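Local structure of putative transcription regulator (3K69) at residues 15-20 and 36-41; 23-28 and 68-73; 50-55 and 80-85. The protein probably binds DNA as a dimeric winged helix-turn-helix transcriptional regulator of the Rrf2 family. One frame throughout, in Å; residues are numbered along the deposited sequence.

Contact 1: 15-20 and 36-41; sequences VHSILY and QSLHLN
S37 OG sits between two side chains of segment 15-20, H16 and Y20. It accepts a weak hydrogen bond from H16 NE2 at 3.2 Å; the N-H points well off the line, at 123°. This is the packing of helix 9-22 on helix 31-38 in a winged helix-turn-helix fold, in which helix 31-38 would be the first helix of the DNA-reading pair. Y20 CD1 approaches the same hydroxyl oxygen, S37 OG, to 3.4 Å. The S37 CB carbon also touches the Y20 ring. The Y20 hydroxyl is hydrogen-bonded to E33, earlier in the same helix 31-38. L38 makes the apolar half of the contact. Its CD1 methyl lies over one face of the H16 imidazole, 3.5 Å from the ring centroid, a CH-pi contact displaced toward the rim. H16 reaches out to it with CG anti to the backbone N (chi1 -163°). The other ring nitrogen, H16 ND1, is hydrogen-bonded to T98 of the second subunit. One imidazole therefore links both helices and the dimer partner, and this probably fixes its rotation. After L38 the helix ends in a Schellman motif, with H39 at positive phi. The other branch of L38 turns to the neighbouring serine: L38 CD2 touches S17 OG at 3.4 Å, while that hydroxyl is hydrogen-bonded to V13 O one turn earlier.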
loop_
_atom_site.group_PDB
_atom_site.type_symbol
_atom_site.label_atom_id
_atom_site.label_comp_id
_atom_site.label_asym_id
_atom_site.label_seq_id
_atom_site.Cartn_x
_atom_site.Cartn_y
_atom_site.Cartn_z
ATOM N N VAL A 15 -10.001 -11.458 -8.921
ATOM C CA VAL A 15 -11.357 -11.042 -8.729
ATOM C C VAL A 15 -12.173 -11.128 -10.002
ATOM O O VAL A 15 -13.240 -11.749 -10.025
ATOM C CB VAL A 15 -11.434 -9.597 -8.144
ATOM C CG1 VAL A 15 -12.838 -9.109 -8.131
ATOM C CG2 VAL A 15 -10.829 -9.514 -6.702
ATOM N N HIS A 16 -11.672 -10.501 -11.052
ATOM C CA HIS A 16 -12.358 -10.470 -12.338
ATOM C C HIS A 16 -12.554 -11.910 -12.910
ATOM O O HIS A 16 -13.644 -12.262 -13.408
ATOM C CB HIS A 16 -11.576 -9.568 -13.289
ATOM C CG HIS A 16 -12.340 -9.132 -14.481
ATOM N ND1 HIS A 16 -12.091 -7.935 -15.126
ATOM C CD2 HIS A 16 -13.354 -9.729 -15.160
ATOM C CE1 HIS A 16 -12.916 -7.824 -16.155
ATOM N NE2 HIS A 16 -13.700 -8.894 -16.189
ATOM N N SER A 17 -11.527 -12.761 -12.781
ATOM C CA SER A 17 -11.617 -14.125 -13.283
ATOM C C SER A 17 -12.660 -14.952 -12.519
ATOM O O SER A 17 -13.483 -15.663 -13.128
ATOM C CB SER A 17 -10.232 -14.809 -13.255
ATOM O OG SER A 17 -9.327 -14.179 -14.155
ATOM N N ILE A 18 -12.636 -14.867 -11.188
ATOM C CA ILE A 18 -13.670 -15.518 -10.371
ATOM C C ILE A 18 -15.074 -15.034 -10.740
ATOM O O ILE A 18 -15.990 -15.838 -10.867
ATOM C CB ILE A 18 -13.413 -15.359 -8.860
ATOM C CG1 ILE A 18 -12.070 -16.030 -8.509
ATOM C CG2 ILE A 18 -14.575 -15.995 -8.069
ATOM C CD1 ILE A 18 -11.472 -15.638 -7.139
ATOM N N LEU A 19 -15.254 -13.732 -10.902
ATOM C CA LEU A 19 -16.572 -13.229 -11.288
ATOM C C LEU A 19 -16.995 -13.757 -12.670
ATOM O O LEU A 19 -18.146 -14.129 -12.879
ATOM C CB LEU A 19 -16.629 -11.712 -11.243
ATOM C CG LEU A 19 -16.502 -11.053 -9.871
ATOM C CD1 LEU A 19 -16.124 -9.602 -10.103
ATOM C CD2 LEU A 19 -17.754 -11.201 -9.073
ATOM N N TYR A 20 -16.053 -13.839 -13.592
ATOM C CA TYR A 20 -16.354 -14.303 -14.930
ATOM C C TYR A 20 -16.777 -15.768 -14.889
ATOM O O TYR A 20 -17.822 -16.150 -15.468
ATOM C CB TYR A 20 -15.172 -14.121 -15.869
ATOM C CG TYR A 20 -15.519 -14.439 -17.305
ATOM C CD1 TYR A 20 -16.024 -13.440 -18.148
ATOM C CD2 TYR A 20 -15.386 -15.737 -17.818
ATOM C CE1 TYR A 20 -16.363 -13.706 -19.484
ATOM C CE2 TYR A 20 -15.737 -16.021 -19.170
ATOM C CZ TYR A 20 -16.204 -14.992 -19.993
ATOM O OH TYR A 20 -16.569 -15.233 -21.309
ATOM N N GLN A 36 -9.591 -12.342 -23.063
ATOM C CA GLN A 36 -10.537 -11.439 -23.756
ATOM C C GLN A 36 -11.333 -10.553 -22.770
ATOM O O GLN A 36 -11.343 -9.334 -22.910
ATOM C CB GLN A 36 -11.527 -12.218 -24.619
ATOM C CG GLN A 36 -10.944 -12.895 -25.863
ATOM C CD GLN A 36 -11.957 -13.825 -26.571
ATOM O OE1 GLN A 36 -12.751 -14.550 -25.927
ATOM N NE2 GLN A 36 -11.939 -13.793 -27.896
ATOM N N SER A 37 -11.986 -11.158 -21.773
ATOM C CA SER A 37 -12.763 -10.398 -20.776
ATOM C C SER A 37 -11.902 -9.456 -19.905
ATOM O O SER A 37 -12.302 -8.335 -19.623
ATOM C CB SER A 37 -13.578 -11.352 -19.875
ATOM O OG SER A 37 -14.180 -10.682 -18.764
ATOM N N LEU A 38 -10.717 -9.900 -19.496
ATOM C CA LEU A 38 -9.879 -9.076 -18.637
ATOM C C LEU A 38 -9.121 -7.977 -19.398
ATOM O O LEU A 38 -8.519 -7.094 -18.771
ATOM C CB LEU A 38 -8.920 -9.946 -17.822
ATOM C CG LEU A 38 -9.555 -10.475 -16.529
ATOM C CD1 LEU A 38 -10.861 -11.265 -16.789
ATOM C CD2 LEU A 38 -8.528 -11.326 -15.830
ATOM N N HIS A 39 -9.178 -8.040 -20.727
ATOM C CA HIS A 39 -8.397 -7.183 -21.617
ATOM C C HIS A 39 -6.909 -7.269 -21.352
ATOM O O HIS A 39 -6.237 -6.259 -21.177
ATOM C CB HIS A 39 -8.922 -5.748 -21.607
ATOM C CG HIS A 39 -10.162 -5.576 -22.427
ATOM N ND1 HIS A 39 -11.349 -5.115 -21.900
ATOM C CD2 HIS A 39 -10.408 -5.857 -23.729
ATOM C CE1 HIS A 39 -12.270 -5.097 -22.847
ATOM N NE2 HIS A 39 -11.725 -5.543 -23.968
ATOM N N LEU A 40 -6.424 -8.511 -21.337
ATOM C CA LEU A 40 -5.029 -8.847 -21.124
ATOM C C LEU A 40 -4.613 -9.965 -22.080
ATOM O O LEU A 40 -5.444 -10.702 -22.614
ATOM C CB LEU A 40 -4.801 -9.281 -19.671
ATOM C CG LEU A 40 -4.887 -8.182 -18.600
ATOM C CD1 LEU A 40 -4.766 -8.722 -17.186
ATOM C CD2 LEU A 40 -3.814 -7.103 -18.811
ATOM N N ASN A 41 -3.306 -10.036 -22.321
ATOM C CA ASN A 41 -2.646 -11.155 -22.965
ATOM C C ASN A 41 -2.820 -12.337 -22.032
ATOM O O ASN A 41 -2.675 -12.160 -20.810
ATOM C CB ASN A 41 -1.148 -10.828 -23.077
ATOM C CG ASN A 41 -0.431 -11.653 -24.122
ATOM O OD1 ASN A 41 -0.475 -12.897 -24.120
ATOM N ND2 ASN A 41 0.278 -10.958 -25.017
#

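Contact 2: 23-28 and 68-73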
loop_
_atom_site.group_PDB
_atom_site.type_symbol
_atom_site.label_atom_id
_atom_site.label_comp_id
_atom_site.label_asym_id
_atom_site.label_seq_id
_atom_site.Cartn_x
_atom_site.Cartn_y
_atom_site.Cartn_z
ATOM N N ALA A 23 -20.211 -16.448 -13.688
ATOM C CA ALA A 23 -21.268 -16.166 -14.690
ATOM C C ALA A 23 -21.390 -17.293 -15.694
ATOM O O ALA A 23 -22.302 -17.320 -16.501
ATOM C CB ALA A 23 -21.006 -14.803 -15.412
ATOM N N HIS A 24 -20.480 -18.259 -15.650
ATOM C CA HIS A 24 -20.436 -19.294 -16.662
ATOM C C HIS A 24 -20.164 -20.644 -16.011
ATOM O O HIS A 24 -19.303 -21.393 -16.462
ATOM C CB HIS A 24 -19.349 -18.948 -17.679
ATOM C CG HIS A 24 -19.674 -17.756 -18.519
ATOM N ND1 HIS A 24 -19.192 -16.490 -18.241
ATOM C CD2 HIS A 24 -20.486 -17.624 -19.590
ATOM C CE1 HIS A 24 -19.678 -15.638 -19.129
ATOM N NE2 HIS A 24 -20.454 -16.304 -19.963
ATOM N N ARG A 25 -20.921 -20.957 -14.957
ATOM C CA ARG A 25 -20.669 -22.167 -14.157
ATOM C C ARG A 25 -20.969 -23.443 -14.927
ATOM O O ARG A 25 -20.472 -24.490 -14.557
ATOM C CB ARG A 25 -21.465 -22.168 -12.852
ATOM C CG ARG A 25 -20.888 -21.267 -11.804
ATOM C CD ARG A 25 -21.877 -21.009 -10.684
ATOM N NE ARG A 25 -21.337 -20.103 -9.672
ATOM C CZ ARG A 25 -20.625 -20.462 -8.599
ATOM N NH1 ARG A 25 -20.361 -21.722 -8.350
ATOM N NH2 ARG A 25 -20.184 -19.545 -7.757
ATOM N N ASP A 26 -21.743 -23.348 -16.006
ATOM C CA ASP A 26 -21.987 -24.480 -16.910
ATOM C C ASP A 26 -20.852 -24.808 -17.914
ATOM O O ASP A 26 -21.019 -25.643 -18.758
ATOM C CB ASP A 26 -23.278 -24.202 -17.713
ATOM C CG ASP A 26 -23.166 -22.927 -18.659
ATOM O OD1 ASP A 26 -22.201 -22.099 -18.560
ATOM O OD2 ASP A 26 -24.066 -22.752 -19.527
ATOM N N SER A 27 -19.711 -24.145 -17.819
ATOM C CA SER A 27 -18.721 -24.106 -18.882
ATOM C C SER A 27 -17.356 -24.252 -18.302
ATOM O O SER A 27 -17.086 -23.790 -17.190
ATOM C CB SER A 27 -18.741 -22.730 -19.558
ATOM O OG SER A 27 -19.870 -22.609 -20.375
ATOM N N LYS A 28 -16.492 -24.877 -19.075
ATOM C CA LYS A 28 -15.069 -24.708 -18.919
ATOM C C LYS A 28 -14.631 -23.524 -19.785
ATOM O O LYS A 28 -15.034 -23.377 -20.948
ATOM C CB LYS A 28 -14.337 -26.004 -19.233
ATOM C CG LYS A 28 -14.713 -27.059 -18.192
ATOM C CD LYS A 28 -14.063 -28.362 -18.432
ATOM C CE LYS A 28 -14.555 -29.373 -17.442
ATOM N NZ LYS A 28 -14.115 -29.023 -16.079
ATOM N N TYR A 68 -10.860 -23.742 -17.118
ATOM C CA TYR A 68 -11.198 -23.465 -15.737
ATOM C C TYR A 68 -12.682 -23.417 -15.498
ATOM O O TYR A 68 -13.481 -23.008 -16.333
ATOM C CB TYR A 68 -10.555 -22.157 -15.297
ATOM C CG TYR A 68 -9.040 -22.195 -15.335
ATOM C CD1 TYR A 68 -8.329 -22.851 -14.338
ATOM C CD2 TYR A 68 -8.319 -21.592 -16.371
ATOM C CE1 TYR A 68 -6.945 -22.904 -14.355
ATOM C CE2 TYR A 68 -6.902 -21.651 -16.399
ATOM C CZ TYR A 68 -6.229 -22.318 -15.382
ATOM O OH TYR A 68 -4.844 -22.423 -15.387
ATOM N N GLN A 69 -13.050 -23.832 -14.305
ATOM C CA GLN A 69 -14.435 -23.870 -13.937
ATOM C C GLN A 69 -14.539 -23.566 -12.420
ATOM O O GLN A 69 -13.639 -23.866 -11.614
ATOM C CB GLN A 69 -15.058 -25.210 -14.351
ATOM C CG GLN A 69 -16.577 -25.274 -14.179
ATOM C CD GLN A 69 -17.189 -26.520 -14.841
ATOM O OE1 GLN A 69 -16.592 -27.591 -14.834
ATOM N NE2 GLN A 69 -18.364 -26.359 -15.433
ATOM N N LEU A 70 -15.582 -22.849 -12.072
ATOM C CA LEU A 70 -15.864 -22.517 -10.695
ATOM C C LEU A 70 -17.039 -23.368 -10.276
ATOM O O LEU A 70 -18.082 -23.330 -10.913
ATOM C CB LEU A 70 -16.232 -21.037 -10.571
ATOM C CG LEU A 70 -16.439 -20.507 -9.180
ATOM C CD1 LEU A 70 -15.151 -20.545 -8.349
ATOM C CD2 LEU A 70 -17.101 -19.048 -9.166
ATOM N N ASP A 71 -16.880 -24.088 -9.171
ATOM C CA ASP A 71 -17.969 -24.833 -8.584
ATOM C C ASP A 71 -18.081 -24.606 -7.084
ATOM O O ASP A 71 -18.760 -25.366 -6.410
ATOM C CB ASP A 71 -17.892 -26.345 -8.920
ATOM C CG ASP A 71 -16.618 -27.027 -8.402
ATOM O OD1 ASP A 71 -15.927 -26.472 -7.525
ATOM O OD2 ASP A 71 -16.290 -28.139 -8.877
ATOM N N LEU A 72 -17.456 -23.556 -6.567
ATOM C CA LEU A 72 -17.579 -23.191 -5.157
ATOM C C LEU A 72 -18.308 -21.835 -5.042
ATOM O O LEU A 72 -18.526 -21.144 -6.054
ATOM C CB LEU A 72 -16.205 -23.178 -4.480
ATOM C CG LEU A 72 -15.449 -24.529 -4.487
ATOM C CD1 LEU A 72 -13.985 -24.276 -4.148
ATOM C CD2 LEU A 72 -16.047 -25.535 -3.495
ATOM N N ALA A 73 -18.703 -21.488 -3.812
ATOM C CA ALA A 73 -19.502 -20.299 -3.541
ATOM C C ALA A 73 -18.607 -19.112 -3.276
ATOM O O ALA A 73 -17.667 -19.215 -2.471
ATOM C CB ALA A 73 -20.395 -20.528 -2.309
HETATM O O HOH W 1 -17.160 -21.667 -14.491
HETATM O O HOH W 2 -19.794 -25.084 -12.020
#
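R25 grips the backbone carbonyl of L72 end-on with both terminal nitrogens. R25 NH1 lies 3.0 Å and R25 NH2 2.9 Å from L72 O, and the oxygen lies close to the guanidinium plane. NH2 also forms a salt bridge to D22, so the charge has a second partner. The L70 side chain lies over one face of the guanidinium, with L70 CD2 3.4 Å from R25 NH2. The carbonyl of R25 is satisfied too. R25 O accepts from Q69 NE2 at 3.0 Å, with the donor above the carbonyl plane, and from a water that bridges to L70 O. A second water is hydrogen-bonded to H24 O and accepts from L70 N, 3.1 Å away. The other end of the Q69 amide is used as well: K28 NZ donates to Q69 OE1 at 3.1 Å. Q69 spans the gap with CG anti to its backbone N (chi1 -172°) and an extended chain. H24 to S27 form a type I turn. The contact fastens the loop between helices 9-22 and 31-38 to the second wing strand, 67-69. That strand pairs with 59-61, L70 packs on helix 9-22, and Y68 lies against helix 46-54.

Contact 3: 50-55 and 80-85; sequences SVLHKH and GDLYDL. With DMS (dimethyl sulfoxide), chain C.
The inner side of the probable recognition helix of the winged helix-turn-helix, 46-54, meets helix 79-86 through V51 and L52, with H55 just after its end, on one side and L82 and L85 on the other. L85 carries most of it. Its CD1 methyl sits over the centre of the H55 ring, 3.7 Å from the centroid, a CH-pi contact. L85 CG meets V51 CG1 at 3.9 Å. Deeper in, L52 CD2 touches L82 CD1 at 3.7 Å. H55, just past the helix end, is held by the last turn of the helix. With CG beside the backbone N (chi1 -70°) the ring folds back, and H55 ND1 donates to V51 O at 2.8 Å in a fairly straight bond (158°). V51 O also accepts from H55 N, on the opposite face of the carbonyl plane. The bond from H55 ND1 to V51 O and the L85 methyl over the ring together probably limit turning of the imidazole. The axes of the short helical segments 50-54 and 80-85 run at 126°, N to C. Y57 touches L52, L82 and L85, helix 9-22 packs against both leucines L52 and L82, and D84 ties helix 79-86 to R132 of helix 111-136.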
loop_
_atom_site.group_PDB
_atom_site.type_symbol
_atom_site.label_atom_id
_atom_site.label_comp_id
_atom_site.label_asym_id
_atom_site.label_seq_id
_atom_site.Cartn_x
_atom_site.Cartn_y
_atom_site.Cartn_z
ATOM N N SER A 50 -3.340 -20.239 -12.461
ATOM C CA SER A 50 -2.628 -21.396 -11.933
ATOM C C SER A 50 -2.570 -21.363 -10.411
ATOM O O SER A 50 -2.900 -22.350 -9.762
ATOM C CB SER A 50 -1.234 -21.461 -12.530
ATOM O OG SER A 50 -0.389 -22.259 -11.754
ATOM N N VAL A 51 -2.222 -20.206 -9.849
ATOM C CA VAL A 51 -2.209 -20.002 -8.382
ATOM C C VAL A 51 -3.616 -20.241 -7.772
ATOM O O VAL A 51 -3.762 -20.872 -6.720
ATOM C CB VAL A 51 -1.639 -18.594 -8.011
ATOM C CG1 VAL A 51 -1.774 -18.302 -6.524
ATOM C CG2 VAL A 51 -0.178 -18.498 -8.397
ATOM N N LEU A 52 -4.653 -19.752 -8.428
ATOM C CA LEU A 52 -6.012 -19.938 -7.912
ATOM C C LEU A 52 -6.406 -21.422 -7.953
ATOM O O LEU A 52 -6.972 -21.945 -7.003
ATOM C CB LEU A 52 -6.991 -19.116 -8.729
ATOM C CG LEU A 52 -6.946 -17.602 -8.510
ATOM C CD1 LEU A 52 -7.941 -16.961 -9.512
ATOM C CD2 LEU A 52 -7.271 -17.216 -7.022
ATOM N N HIS A 53 -6.111 -22.073 -9.079
ATOM C CA HIS A 53 -6.258 -23.503 -9.225
ATOM C C HIS A 53 -5.512 -24.307 -8.159
ATOM O O HIS A 53 -6.121 -25.125 -7.514
ATOM C CB HIS A 53 -5.808 -23.976 -10.587
ATOM C CG HIS A 53 -6.024 -25.435 -10.807
ATOM N ND1 HIS A 53 -7.198 -26.074 -10.453
ATOM C CD2 HIS A 53 -5.229 -26.383 -11.345
ATOM C CE1 HIS A 53 -7.093 -27.361 -10.741
ATOM N NE2 HIS A 53 -5.926 -27.565 -11.314
ATOM N N LYS A 54 -4.219 -24.065 -7.976
ATOM C CA LYS A 54 -3.424 -24.794 -6.984
ATOM C C LYS A 54 -3.951 -24.666 -5.564
ATOM O O LYS A 54 -3.754 -25.555 -4.749
ATOM C CB LYS A 54 -1.945 -24.347 -7.010
ATOM C CG LYS A 54 -1.237 -24.777 -8.275
ATOM C CD LYS A 54 0.205 -24.242 -8.383
ATOM C CE LYS A 54 0.863 -24.830 -9.641
ATOM N NZ LYS A 54 2.351 -24.646 -9.723
ATOM N N HIS A 55 -4.625 -23.558 -5.272
ATOM C CA HIS A 55 -5.138 -23.291 -3.935
ATOM C C HIS A 55 -6.638 -23.560 -3.753
ATOM O O HIS A 55 -7.201 -23.191 -2.748
ATOM C CB HIS A 55 -4.770 -21.877 -3.535
ATOM C CG HIS A 55 -3.307 -21.706 -3.290
ATOM N ND1 HIS A 55 -2.433 -21.305 -4.277
ATOM C CD2 HIS A 55 -2.556 -21.934 -2.188
ATOM C CE1 HIS A 55 -1.204 -21.288 -3.789
ATOM N NE2 HIS A 55 -1.253 -21.657 -2.523
ATOM N N GLY A 80 -9.861 -11.015 1.947
ATOM C CA GLY A 80 -8.563 -10.879 2.502
ATOM C C GLY A 80 -7.654 -12.041 2.285
ATOM O O GLY A 80 -6.487 -11.843 2.017
ATOM N N ASP A 81 -8.180 -13.251 2.423
ATOM C CA ASP A 81 -7.480 -14.448 1.986
ATOM C C ASP A 81 -7.072 -14.316 0.520
ATOM O O ASP A 81 -5.939 -14.549 0.184
ATOM C CB ASP A 81 -8.352 -15.699 2.165
ATOM C CG ASP A 81 -8.531 -16.092 3.617
ATOM O OD1 ASP A 81 -7.754 -15.591 4.455
ATOM O OD2 ASP A 81 -9.441 -16.908 3.908
ATOM N N LEU A 82 -7.981 -13.909 -0.337
ATOM C CA LEU A 82 -7.645 -13.731 -1.760
ATOM C C LEU A 82 -6.551 -12.672 -1.989
ATOM O O LEU A 82 -5.583 -12.910 -2.741
ATOM C CB LEU A 82 -8.916 -13.385 -2.552
ATOM C CG LEU A 82 -8.729 -13.301 -4.068
ATOM C CD1 LEU A 82 -8.185 -14.640 -4.601
ATOM C CD2 LEU A 82 -10.090 -12.851 -4.766
ATOM N N TYR A 83 -6.695 -11.522 -1.315
ATOM C CA TYR A 83 -5.725 -10.410 -1.398
ATOM C C TYR A 83 -4.327 -10.903 -0.965
ATOM O O TYR A 83 -3.336 -10.644 -1.637
ATOM C CB TYR A 83 -6.170 -9.184 -0.541
ATOM C CG TYR A 83 -5.305 -7.971 -0.795
ATOM C CD1 TYR A 83 -4.079 -7.805 -0.129
ATOM C CD2 TYR A 83 -5.666 -7.033 -1.756
ATOM C CE1 TYR A 83 -3.248 -6.734 -0.418
ATOM C CE2 TYR A 83 -4.826 -5.925 -2.056
ATOM C CZ TYR A 83 -3.614 -5.797 -1.388
ATOM O OH TYR A 83 -2.771 -4.724 -1.651
ATOM N N ASP A 84 -4.281 -11.608 0.166
ATOM C CA ASP A 84 -3.039 -12.070 0.731
ATOM C C ASP A 84 -2.371 -13.089 -0.187
ATOM O O ASP A 84 -1.136 -13.088 -0.327
ATOM C CB ASP A 84 -3.226 -12.633 2.147
ATOM C CG ASP A 84 -3.708 -11.592 3.169
ATOM O OD1 ASP A 84 -3.631 -10.342 2.952
ATOM O OD2 ASP A 84 -4.212 -12.060 4.214
ATOM N N LEU A 85 -3.174 -13.930 -0.846
ATOM C CA LEU A 85 -2.633 -14.886 -1.810
ATOM C C LEU A 85 -2.075 -14.205 -3.052
ATOM O O LEU A 85 -0.976 -14.512 -3.486
ATOM C CB LEU A 85 -3.685 -15.946 -2.185
ATOM C CG LEU A 85 -3.310 -17.061 -3.182
ATOM C CD1 LEU A 85 -2.164 -17.963 -2.648
ATOM C CD2 LEU A 85 -4.594 -17.846 -3.542
HETATM S S DMS C . -4.241 -2.759 -4.343
HETATM O O DMS C . -2.796 -3.006 -3.317
HETATM C C1 DMS C . -4.550 -1.024 -4.720
HETATM C C2 DMS C . -3.852 -3.344 -6.026
#

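How the contacts relate
From the N terminus, helix 9-22 supplies 15-20, and the loop after it supplies 23-28. Contact 1 closes first, when helix 31-38 returns against helix 9-22. Helix 46-54 then opens contact 3. The chain runs through the two-stranded wing, and 68-73 closes contact 2 by coming back to the early loop. Helix 79-86 closes contact 3 last. Contacts 1 and 3 follow in series; contact 2 crosses both. They adjoin one another: the backbone of I18 in contact 1 touches L70 in contact 2, V15 and I18 pack on L82 of contact 3, and Y68 of contact 2 lies beside S50 and H53 of contact 3. Helix 9-22 thus joins the helix pair, the wing and the helix after it.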